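Local coordinates for protein potential RNA-dependent RNA polymerase (Human picobirnavirus, PDB 5I62) that catalyses RNA-templated RNA synthesis from ribonucleoside triphosphates, probably serving both transcription and replication of the viral double-stranded RNA genome, at residues L333-R336 and V337-E341; E341-S345 and H346-L350; V362-Y365 and P366-A370. All coordinates share one frame; numbering follows the deposited sequence.

Contact 1: residues L333-R336 and V337-E341; sequences LVHR and VLQHE
Two carbonyl oxygens grip Arg336 NH1: Gln339 OE1, one helical turn further on and 3.2 Å from NH1, and the backbone O of Ser354. The N-H reaches OE1 at 149°, and the nitrogen lies nearly in line with the amide C=O, close to the guanidinium plane. Amide and guanidinium are nevertheless turned 40° against each other. With CG anti to the backbone N (chi1 -177°) and a bend at chi2, the arginine chain swings along the helix past His340. Arg336 NE stands 3.8 Å from His340 NE2, the two flat groups almost perpendicular. Both nitrogens face Glu117 OE1, as a salt bridge from the arginine and a hydrogen bond from the histidine, a shared partner that would account for their standing so close.

The amide's other end is equally occupied. Gln339 NE2 gives a hydrogen to a water at 3.1 Å, which also bonds to His335 NE2 at 2.8 Å, and NE2 further pairs with Gln355 O. His335 ND1 holds Gly358 O, the glycine of the GDD sequence of polymerase motif C. Along the backbone, Leu338 N to Val334 O (3.0 Å) is a regular helical bond. Aliphatic Leu333, Val334 and Val337 suit the face against helix 271-284. Glutamine, both donor and acceptor, thus couples to arginine directly and to histidine through a water without a charge of its own, while Glu117 would offset the arginine's charge.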
ATOM      1  N   LEU A 333      -2.306   8.955  -9.784  1.00 17.33           N
ATOM      2  CA  LEU A 333      -2.563   9.885 -10.877  1.00 18.69           C
ATOM      3  C   LEU A 333      -3.057  11.228 -10.343  1.00 19.20           C
ATOM      4  O   LEU A 333      -2.584  12.292 -10.761  1.00 16.09           O
ATOM      5  CB  LEU A 333      -3.590   9.281 -11.831  1.00 16.66           C
ATOM      6  CG  LEU A 333      -3.185   8.103 -12.716  1.00 22.47           C
ATOM      7  CD1 LEU A 333      -4.424   7.640 -13.475  1.00 21.31           C
ATOM      8  CD2 LEU A 333      -2.079   8.512 -13.677  1.00 24.79           C
ATOM      9  N   VAL A 334      -4.018  11.193  -9.415  1.00 16.20           N
ATOM     10  CA  VAL A 334      -4.577  12.430  -8.885  1.00 16.33           C
ATOM     11  C   VAL A 334      -3.571  13.140  -7.985  1.00 16.74           C
ATOM     12  O   VAL A 334      -3.482  14.376  -7.985  1.00 15.84           O
ATOM     13  CB  VAL A 334      -5.906  12.161  -8.157  1.00 18.81           C
ATOM     14  CG1 VAL A 334      -6.396  13.444  -7.427  1.00 15.72           C
ATOM     15  CG2 VAL A 334      -6.962  11.678  -9.143  1.00 15.87           C
ATOM     16  N   HIS A 335      -2.804  12.381  -7.206  1.00 14.25           N
ATOM     17  CA  HIS A 335      -1.752  12.977  -6.377  1.00 15.11           C
ATOM     18  C   HIS A 335      -0.761  13.769  -7.234  1.00 18.10           C
ATOM     19  O   HIS A 335      -0.314  14.860  -6.844  1.00 16.00           O
ATOM     20  CB  HIS A 335      -1.054  11.864  -5.591  1.00 14.25           C
ATOM     21  CG  HIS A 335      -0.218  12.333  -4.444  1.00 15.27           C
ATOM     22  ND1 HIS A 335       0.111  11.509  -3.391  1.00 17.40           N
ATOM     23  CD2 HIS A 335       0.388  13.519  -4.196  1.00 14.98           C
ATOM     24  CE1 HIS A 335       0.861  12.174  -2.530  1.00 17.64           C
ATOM     25  NE2 HIS A 335       1.047  13.395  -2.997  1.00 17.94           N
ATOM     26  N   ARG A 336      -0.435  13.255  -8.424  1.00 15.98           N
ATOM     27  CA  ARG A 336       0.480  13.975  -9.298  1.00 17.91           C
ATOM     28  C   ARG A 336      -0.132  15.303  -9.751  1.00 17.76           C
ATOM     29  O   ARG A 336       0.564  16.321  -9.800  1.00 15.10           O
ATOM     30  CB  ARG A 336       0.879  13.112 -10.491  1.00 19.31           C
ATOM     31  CG  ARG A 336       1.906  13.792 -11.433  1.00 16.37           C
ATOM     32  CD  ARG A 336       3.200  14.163 -10.699  1.00 20.65           C
ATOM     33  NE  ARG A 336       4.344  14.237 -11.612  1.00 19.57           N
ATOM     34  CZ  ARG A 336       5.614  14.247 -11.220  1.00 20.18           C
ATOM     35  NH1 ARG A 336       5.913  14.206  -9.927  1.00 16.10           N
ATOM     36  NH2 ARG A 336       6.582  14.281 -12.124  1.00 17.33           N
ATOM     37  N   VAL A 337      -1.442  15.320 -10.036  1.00 14.64           N
ATOM     38  CA  VAL A 337      -2.136  16.582 -10.326  1.00 16.92           C
ATOM     39  C   VAL A 337      -2.016  17.557  -9.157  1.00 17.15           C
ATOM     40  O   VAL A 337      -1.784  18.760  -9.348  1.00 17.07           O
ATOM     41  CB  VAL A 337      -3.609  16.319 -10.685  1.00 19.45           C
ATOM     42  CG1 VAL A 337      -4.343  17.646 -10.926  1.00 14.97           C
ATOM     43  CG2 VAL A 337      -3.699  15.422 -11.926  1.00 14.85           C
ATOM     44  N   LEU A 338      -2.210  17.060  -7.931  1.00 13.98           N
ATOM     45  CA  LEU A 338      -2.078  17.903  -6.746  1.00 16.15           C
ATOM     46  C   LEU A 338      -0.705  18.576  -6.690  1.00 14.09           C
ATOM     47  O   LEU A 338      -0.588  19.760  -6.349  1.00 14.01           O
ATOM     48  CB  LEU A 338      -2.315  17.066  -5.481  1.00 16.55           C
ATOM     49  CG  LEU A 338      -3.731  16.606  -5.135  1.00 16.39           C
ATOM     50  CD1 LEU A 338      -3.684  15.672  -3.916  1.00 17.16           C
ATOM     51  CD2 LEU A 338      -4.634  17.809  -4.859  1.00 17.32           C
ATOM     52  N   GLN A 339       0.350  17.821  -7.006  1.00 16.12           N
ATOM     53  CA  GLN A 339       1.700  18.375  -6.967  1.00 14.28           C
ATOM     54  C   GLN A 339       1.861  19.464  -8.015  1.00 14.05           C
ATOM     55  O   GLN A 339       2.409  20.536  -7.737  1.00 15.79           O
ATOM     56  CB  GLN A 339       2.733  17.254  -7.166  1.00 13.52           C
ATOM     57  CG  GLN A 339       2.713  16.182  -6.044  1.00 13.74           C
ATOM     58  CD  GLN A 339       3.880  15.208  -6.148  1.00 14.80           C
ATOM     59  OE1 GLN A 339       4.323  14.872  -7.238  1.00 16.12           O
ATOM     60  NE2 GLN A 339       4.416  14.801  -5.000  1.00 16.55           N
ATOM     61  N   HIS A 340       1.391  19.209  -9.239  1.00 13.25           N
ATOM     62  CA  HIS A 340       1.457  20.234 -10.274  1.00 15.12           C
ATOM     63  C   HIS A 340       0.681  21.474  -9.862  1.00 18.87           C
ATOM     64  O   HIS A 340       1.140  22.607 -10.069  1.00 17.09           O
ATOM     65  CB  HIS A 340       0.901  19.701 -11.593  1.00 16.70           C
ATOM     66  CG  HIS A 340       1.867  18.860 -12.358  1.00 18.41           C
ATOM     67  ND1 HIS A 340       3.049  19.364 -12.858  1.00 17.73           N
ATOM     68  CD2 HIS A 340       1.843  17.547 -12.690  1.00 17.00           C
ATOM     69  CE1 HIS A 340       3.706  18.397 -13.480  1.00 20.07           C
ATOM     70  NE2 HIS A 340       2.994  17.285 -13.392  1.00 22.61           N
ATOM     71  N   GLU A 341      -0.502  21.272  -9.272  1.00 13.98           N
ATOM     72  CA  GLU A 341      -1.367  22.394  -8.920  1.00 14.89           C
ATOM     73  C   GLU A 341      -0.731  23.267  -7.849  1.00 16.66           C
ATOM     74  O   GLU A 341      -0.848  24.496  -7.895  1.00 19.58           O
ATOM     75  CB  GLU A 341      -2.732  21.892  -8.452  1.00 17.58           C
ATOM     76  CG  GLU A 341      -3.696  23.013  -8.092  1.00 18.43           C
ATOM     77  CD  GLU A 341      -4.946  22.476  -7.413  1.00 25.67           C
ATOM     78  OE1 GLU A 341      -4.823  21.834  -6.337  1.00 21.24           O
ATOM     79  OE2 GLU A 341      -6.048  22.671  -7.973  1.00 23.51           O
TER
HETATM   80  O   HOH W   1       2.948  15.363  -2.362  1.00 15.40           O

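Contact 2: residues E341-S345 and H346-L350; sequences EAAIS and HHTTL
The His346 ring turns its edge back along the helix, with CD2 3.2 Å from Ala342 O and that oxygen in the plane of the ring. A first torsion of -68° sets the ring beside its own backbone N and gives it this direction. Thr348 holds its methyl CG2 between backbone N and carbonyl carbon, 3.5 Å from Ala343 O, while OG1 takes the anti place. Ser345 folds OG onto the preceding turn, bonding Glu341 O at 2.8 Å from the face opposite to Ser345 N; Arg379 is a second partner of this hydroxyl. A small residue fits position 343, because its CB is only 3.3 Å from Leu350 N and 4.1 Å from Leu350 CB where the chain returns.

These side chains follow a reversal of the backbone. Thr348 N to Ala343 O (3.1 Å) and His347 N to Ile344 O (3.0 Å) form a Schellman motif that ends the helix, and His346 N reaches Ala343 O from the other face of its plane at 2.9 Å. His347, with phi of 63°, is the C-prime residue, and its positive phi turns the chain back across the helix end.

Leu350 then covers Gln339 and His340 on helix 327-345. Ile344 packs its branched side chain on helix 108-116, whereas Ala342 and His346 meet helix 370-378, and Tyr365 of the loop before that helix closes on Ala343, His346 and Thr348.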
ATOM      1  N   GLU A 341      -0.502  21.272  -9.272  1.00 13.98           N
ATOM      2  CA  GLU A 341      -1.367  22.394  -8.920  1.00 14.89           C
ATOM      3  C   GLU A 341      -0.731  23.267  -7.849  1.00 16.66           C
ATOM      4  O   GLU A 341      -0.848  24.496  -7.895  1.00 19.58           O
ATOM      5  CB  GLU A 341      -2.732  21.892  -8.452  1.00 17.58           C
ATOM      6  CG  GLU A 341      -3.696  23.013  -8.092  1.00 18.43           C
ATOM      7  CD  GLU A 341      -4.946  22.476  -7.413  1.00 25.67           C
ATOM      8  OE1 GLU A 341      -4.823  21.834  -6.337  1.00 21.24           O
ATOM      9  OE2 GLU A 341      -6.048  22.671  -7.973  1.00 23.51           O
ATOM     10  N   ALA A 342      -0.044  22.656  -6.882  1.00 14.39           N
ATOM     11  CA  ALA A 342       0.649  23.455  -5.873  1.00 17.82           C
ATOM     12  C   ALA A 342       1.674  24.392  -6.522  1.00 19.52           C
ATOM     13  O   ALA A 342       1.752  25.580  -6.187  1.00 19.33           O
ATOM     14  CB  ALA A 342       1.317  22.543  -4.849  1.00 16.81           C
ATOM     15  N   ALA A 343       2.476  23.868  -7.449  1.00 17.13           N
ATOM     16  CA  ALA A 343       3.483  24.690  -8.115  1.00 18.45           C
ATOM     17  C   ALA A 343       2.825  25.779  -8.951  1.00 21.51           C
ATOM     18  O   ALA A 343       3.188  26.961  -8.868  1.00 22.30           O
ATOM     19  CB  ALA A 343       4.387  23.817  -8.989  1.00 17.02           C
ATOM     20  N   ILE A 344       1.843  25.387  -9.758  1.00 19.13           N
ATOM     21  CA  ILE A 344       1.155  26.305 -10.655  1.00 20.37           C
ATOM     22  C   ILE A 344       0.430  27.387  -9.867  1.00 22.37           C
ATOM     23  O   ILE A 344       0.422  28.561 -10.258  1.00 22.69           O
ATOM     24  CB  ILE A 344       0.193  25.515 -11.563  1.00 22.78           C
ATOM     25  CG1 ILE A 344       0.978  24.640 -12.545  1.00 20.47           C
ATOM     26  CG2 ILE A 344      -0.770  26.457 -12.289  1.00 26.03           C
ATOM     27  CD1 ILE A 344       0.122  23.564 -13.229  1.00 16.55           C
ATOM     28  N   SER A 345      -0.178  27.018  -8.738  1.00 21.41           N
ATOM     29  CA  SER A 345      -0.820  28.010  -7.885  1.00 24.54           C
ATOM     30  C   SER A 345       0.170  29.037  -7.348  1.00 27.52           C
ATOM     31  O   SER A 345      -0.243  30.142  -6.985  1.00 26.85           O
ATOM     32  CB  SER A 345      -1.548  27.333  -6.724  1.00 26.67           C
ATOM     33  OG  SER A 345      -2.658  26.580  -7.186  1.00 26.86           O
ATOM     34  N   HIS A 346       1.462  28.713  -7.300  1.00 23.82           N
ATOM     35  CA  HIS A 346       2.471  29.669  -6.863  1.00 27.62           C
ATOM     36  C   HIS A 346       3.339  30.149  -8.020  1.00 23.89           C
ATOM     37  O   HIS A 346       4.496  30.528  -7.830  1.00 27.09           O
ATOM     38  CB  HIS A 346       3.294  29.085  -5.720  1.00 27.01           C
ATOM     39  CG  HIS A 346       2.497  28.915  -4.462  1.00 30.53           C
ATOM     40  ND1 HIS A 346       2.326  29.932  -3.547  1.00 34.24           N
ATOM     41  CD2 HIS A 346       1.765  27.872  -4.001  1.00 33.68           C
ATOM     42  CE1 HIS A 346       1.546  29.516  -2.566  1.00 34.94           C
ATOM     43  NE2 HIS A 346       1.195  28.267  -2.813  1.00 33.32           N
ATOM     44  N   HIS A 347       2.765  30.137  -9.224  1.00 23.23           N
ATOM     45  CA  HIS A 347       3.326  30.777 -10.415  1.00 25.06           C
ATOM     46  C   HIS A 347       4.654  30.171 -10.836  1.00 29.83           C
ATOM     47  O   HIS A 347       5.521  30.862 -11.355  1.00 22.82           O
ATOM     48  CB  HIS A 347       3.447  32.296 -10.216  1.00 32.75           C
ATOM     49  CG  HIS A 347       2.168  32.920  -9.762  1.00 31.35           C
ATOM     50  ND1 HIS A 347       1.885  33.158  -8.435  1.00 35.62           N
ATOM     51  CD2 HIS A 347       1.056  33.263 -10.453  1.00 37.50           C
ATOM     52  CE1 HIS A 347       0.667  33.660  -8.331  1.00 38.30           C
ATOM     53  NE2 HIS A 347       0.140  33.729  -9.541  1.00 41.96           N
ATOM     54  N   THR A 348       4.817  28.866 -10.653  1.00 20.61           N
ATOM     55  CA  THR A 348       6.038  28.205 -11.082  1.00 20.83           C
ATOM     56  C   THR A 348       5.676  26.804 -11.572  1.00 21.78           C
ATOM     57  O   THR A 348       4.510  26.500 -11.853  1.00 21.43           O
ATOM     58  CB  THR A 348       7.095  28.233  -9.959  1.00 22.11           C
ATOM     59  OG1 THR A 348       8.333  27.723 -10.460  1.00 23.94           O
ATOM     60  CG2 THR A 348       6.652  27.380  -8.755  1.00 22.40           C
ATOM     61  N   THR A 349       6.686  25.947 -11.685  1.00 19.76           N
ATOM     62  CA  THR A 349       6.582  24.639 -12.316  1.00 23.53           C
ATOM     63  C   THR A 349       7.077  23.570 -11.351  1.00 19.39           C
ATOM     64  O   THR A 349       8.088  23.755 -10.675  1.00 17.20           O
ATOM     65  CB  THR A 349       7.397  24.603 -13.620  1.00 24.64           C
ATOM     66  OG1 THR A 349       6.865  25.567 -14.534  1.00 32.84           O
ATOM     67  CG2 THR A 349       7.351  23.237 -14.270  1.00 27.00           C
ATOM     68  N   LEU A 350       6.347  22.454 -11.283  1.00 17.93           N
ATOM     69  CA  LEU A 350       6.760  21.340 -10.443  1.00 13.58           C
ATOM     70  C   LEU A 350       8.090  20.793 -10.945  1.00 14.67           C
ATOM     71  O   LEU A 350       8.267  20.572 -12.143  1.00 16.84           O
ATOM     72  CB  LEU A 350       5.693  20.229 -10.466  1.00 14.33           C
ATOM     73  CG  LEU A 350       6.020  19.008  -9.598  1.00 12.80           C
ATOM     74  CD1 LEU A 350       6.015  19.435  -8.105  1.00 12.68           C
ATOM     75  CD2 LEU A 350       5.037  17.844  -9.876  1.00 12.15           C
TER

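Contact 3: residues V362-Y365 and P366-A370; sequences VLTY and PGISA
Ile368 stands beneath the aromatic ring of Tyr365 like a branched peg under a flat lid. Its CB lies 3.5 Å from the centroid of the Tyr365 ring and only 7° off the normal, a CH-pi contact centred over one face. From there the side chain runs across the ring at about a right angle, CG1 passing under CE2 and CZ. Its end, CD1, wedges between Tyr365 CE2 at 3.5 Å and Leu363 CG at 3.6 Å. The second branch, CG2, goes elsewhere: it tucks under the backbone, 3.2 Å from Tyr365 O, and also faces Thr364, whose OG1 is bonded to Val256 O. A beta-branched residue thus serves two hollows at once.

The backbone sets up this fit through a type II turn from Tyr365 to Ile368, closed by Ile368 N to Tyr365 O at 3.0 Å and 154°. Proline suits the second position because its ring holds phi negative, as that place in the turn requires, and Gly367 suits the third, where phi is positive. Tyr365 CG lies between its backbone N and carbonyl carbon (chi1 60°), a rotation that brings the ring face onto Ile368 and its edge to Pro366 O, 3.4 Å from CD1 of the tyrosine. A water joins the outer end of the ring to the turn, accepting from Tyr365 OH and donating to Gly367 O.

Strand 360-363 leads into this turn and helix 370-378 follows it, with Ser369 OG capping Asp372 N. Ile368 rests on Val258 of strand 257-261 and, with Tyr365, on Val373 of helix 370-378. Tyr365 also packs on Ala342, bringing the turn against helix 327-345.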
ATOM      1  N   VAL A 362       6.818  13.290  -2.222  1.00 14.62           N
ATOM      2  CA  VAL A 362       7.985  14.105  -1.935  1.00 13.13           C
ATOM      3  C   VAL A 362       8.177  15.025  -3.131  1.00 15.40           C
ATOM      4  O   VAL A 362       8.091  14.577  -4.277  1.00 15.31           O
ATOM      5  CB  VAL A 362       9.228  13.237  -1.632  1.00 18.40           C
ATOM      6  CG1 VAL A 362       9.578  12.319  -2.804  1.00 18.04           C
ATOM      7  CG2 VAL A 362      10.406  14.093  -1.275  1.00 22.35           C
ATOM      8  N   LEU A 363       8.345  16.320  -2.881  1.00 14.47           N
ATOM      9  CA  LEU A 363       8.291  17.257  -3.997  1.00 13.43           C
ATOM     10  C   LEU A 363       9.078  18.525  -3.697  1.00 14.13           C
ATOM     11  O   LEU A 363       9.355  18.861  -2.546  1.00 16.75           O
ATOM     12  CB  LEU A 363       6.839  17.614  -4.363  1.00 14.28           C
ATOM     13  CG  LEU A 363       6.104  18.631  -3.475  1.00 14.95           C
ATOM     14  CD1 LEU A 363       4.908  19.221  -4.219  1.00 13.97           C
ATOM     15  CD2 LEU A 363       5.619  17.973  -2.183  1.00 15.78           C
ATOM     16  N   THR A 364       9.401  19.244  -4.764  1.00 16.66           N
ATOM     17  CA  THR A 364       9.989  20.565  -4.610  1.00 15.77           C
ATOM     18  C   THR A 364       9.604  21.416  -5.812  1.00 16.62           C
ATOM     19  O   THR A 364       9.316  20.898  -6.893  1.00 15.41           O
ATOM     20  CB  THR A 364      11.521  20.487  -4.437  1.00 18.81           C
ATOM     21  OG1 THR A 364      12.040  21.767  -4.043  1.00 19.34           O
ATOM     22  CG2 THR A 364      12.185  20.050  -5.731  1.00 18.98           C
ATOM     23  N   TYR A 365       9.535  22.725  -5.585  1.00 16.82           N
ATOM     24  CA  TYR A 365       9.409  23.718  -6.640  1.00 16.63           C
ATOM     25  C   TYR A 365       9.855  25.058  -6.070  1.00 17.25           C
ATOM     26  O   TYR A 365       9.969  25.202  -4.852  1.00 17.34           O
ATOM     27  CB  TYR A 365       7.970  23.783  -7.193  1.00 15.14           C
ATOM     28  CG  TYR A 365       6.904  24.150  -6.175  1.00 16.68           C
ATOM     29  CD1 TYR A 365       6.697  25.477  -5.780  1.00 18.83           C
ATOM     30  CD2 TYR A 365       6.069  23.172  -5.639  1.00 15.85           C
ATOM     31  CE1 TYR A 365       5.710  25.804  -4.858  1.00 17.76           C
ATOM     32  CE2 TYR A 365       5.079  23.485  -4.724  1.00 15.83           C
ATOM     33  CZ  TYR A 365       4.905  24.801  -4.333  1.00 23.24           C
ATOM     34  OH  TYR A 365       3.921  25.110  -3.417  1.00 22.93           O
ATOM     35  N   PRO A 366      10.144  26.037  -6.916  1.00 18.22           N
ATOM     36  CA  PRO A 366      10.659  27.327  -6.405  1.00 22.48           C
ATOM     37  C   PRO A 366       9.753  27.979  -5.371  1.00 18.93           C
ATOM     38  O   PRO A 366       8.583  28.247  -5.652  1.00 19.34           O
ATOM     39  CB  PRO A 366      10.762  28.184  -7.674  1.00 22.88           C
ATOM     40  CG  PRO A 366      11.126  27.167  -8.727  1.00 24.89           C
ATOM     41  CD  PRO A 366      10.285  25.942  -8.383  1.00 18.05           C
ATOM     42  N   GLY A 367      10.282  28.225  -4.170  1.00 18.62           N
ATOM     43  CA  GLY A 367       9.512  28.866  -3.119  1.00 21.95           C
ATOM     44  C   GLY A 367       8.541  27.969  -2.378  1.00 22.98           C
ATOM     45  O   GLY A 367       7.716  28.478  -1.614  1.00 22.52           O
ATOM     46  N   ILE A 368       8.617  26.647  -2.570  1.00 18.54           N
ATOM     47  CA  ILE A 368       7.686  25.740  -1.899  1.00 21.26           C
ATOM     48  C   ILE A 368       7.817  25.839  -0.383  1.00 21.17           C
ATOM     49  O   ILE A 368       8.915  26.002   0.157  1.00 18.74           O
ATOM     50  CB  ILE A 368       7.921  24.292  -2.368  1.00 17.91           C
ATOM     51  CG1 ILE A 368       6.902  23.337  -1.746  1.00 15.74           C
ATOM     52  CG2 ILE A 368       9.334  23.810  -2.007  1.00 15.30           C
ATOM     53  CD1 ILE A 368       7.049  21.933  -2.324  1.00 14.95           C
ATOM     54  N   SER A 369       6.683  25.738   0.308  1.00 17.82           N
ATOM     55  CA  SER A 369       6.655  25.547   1.748  1.00 23.14           C
ATOM     56  C   SER A 369       5.631  24.463   2.085  1.00 21.31           C
ATOM     57  O   SER A 369       4.735  24.173   1.300  1.00 19.85           O
ATOM     58  CB  SER A 369       6.339  26.855   2.489  1.00 24.39           C
ATOM     59  OG  SER A 369       4.984  27.234   2.336  1.00 23.94           O
ATOM     60  N   ALA A 370       5.791  23.841   3.257  1.00 19.69           N
ATOM     61  CA  ALA A 370       4.862  22.781   3.643  1.00 23.89           C
ATOM     62  C   ALA A 370       3.456  23.331   3.838  1.00 23.44           C
ATOM     63  O   ALA A 370       2.465  22.679   3.496  1.00 19.99           O
ATOM     64  CB  ALA A 370       5.346  22.086   4.910  1.00 23.59           C
TER
HETATM   65  O   HOH W   2       4.856  27.682  -2.085  1.00 28.02           O

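The three contacts form one patch of the polymerase palm. Contacts 1 and 2 share Glu341 and helix 327-345, their centres 11 Å apart, and at their junction Arg336 NH1 lies 3.7 Å from Leu350 CD2. Contact 3 has its centre 9 Å from that of contact 2, where Thr349 O comes 3.5 Å from Tyr365 CB, and 13 Å from that of contact 1, where Gln339 NE2 lies 3.8 Å from Leu363 CB. Contacts 1 and 3 both adjoin the GDD hairpin of the polymerase motif, one through helix 327-345 and the other through strand 360-363, while contact 2 ends that helix at its C-terminus.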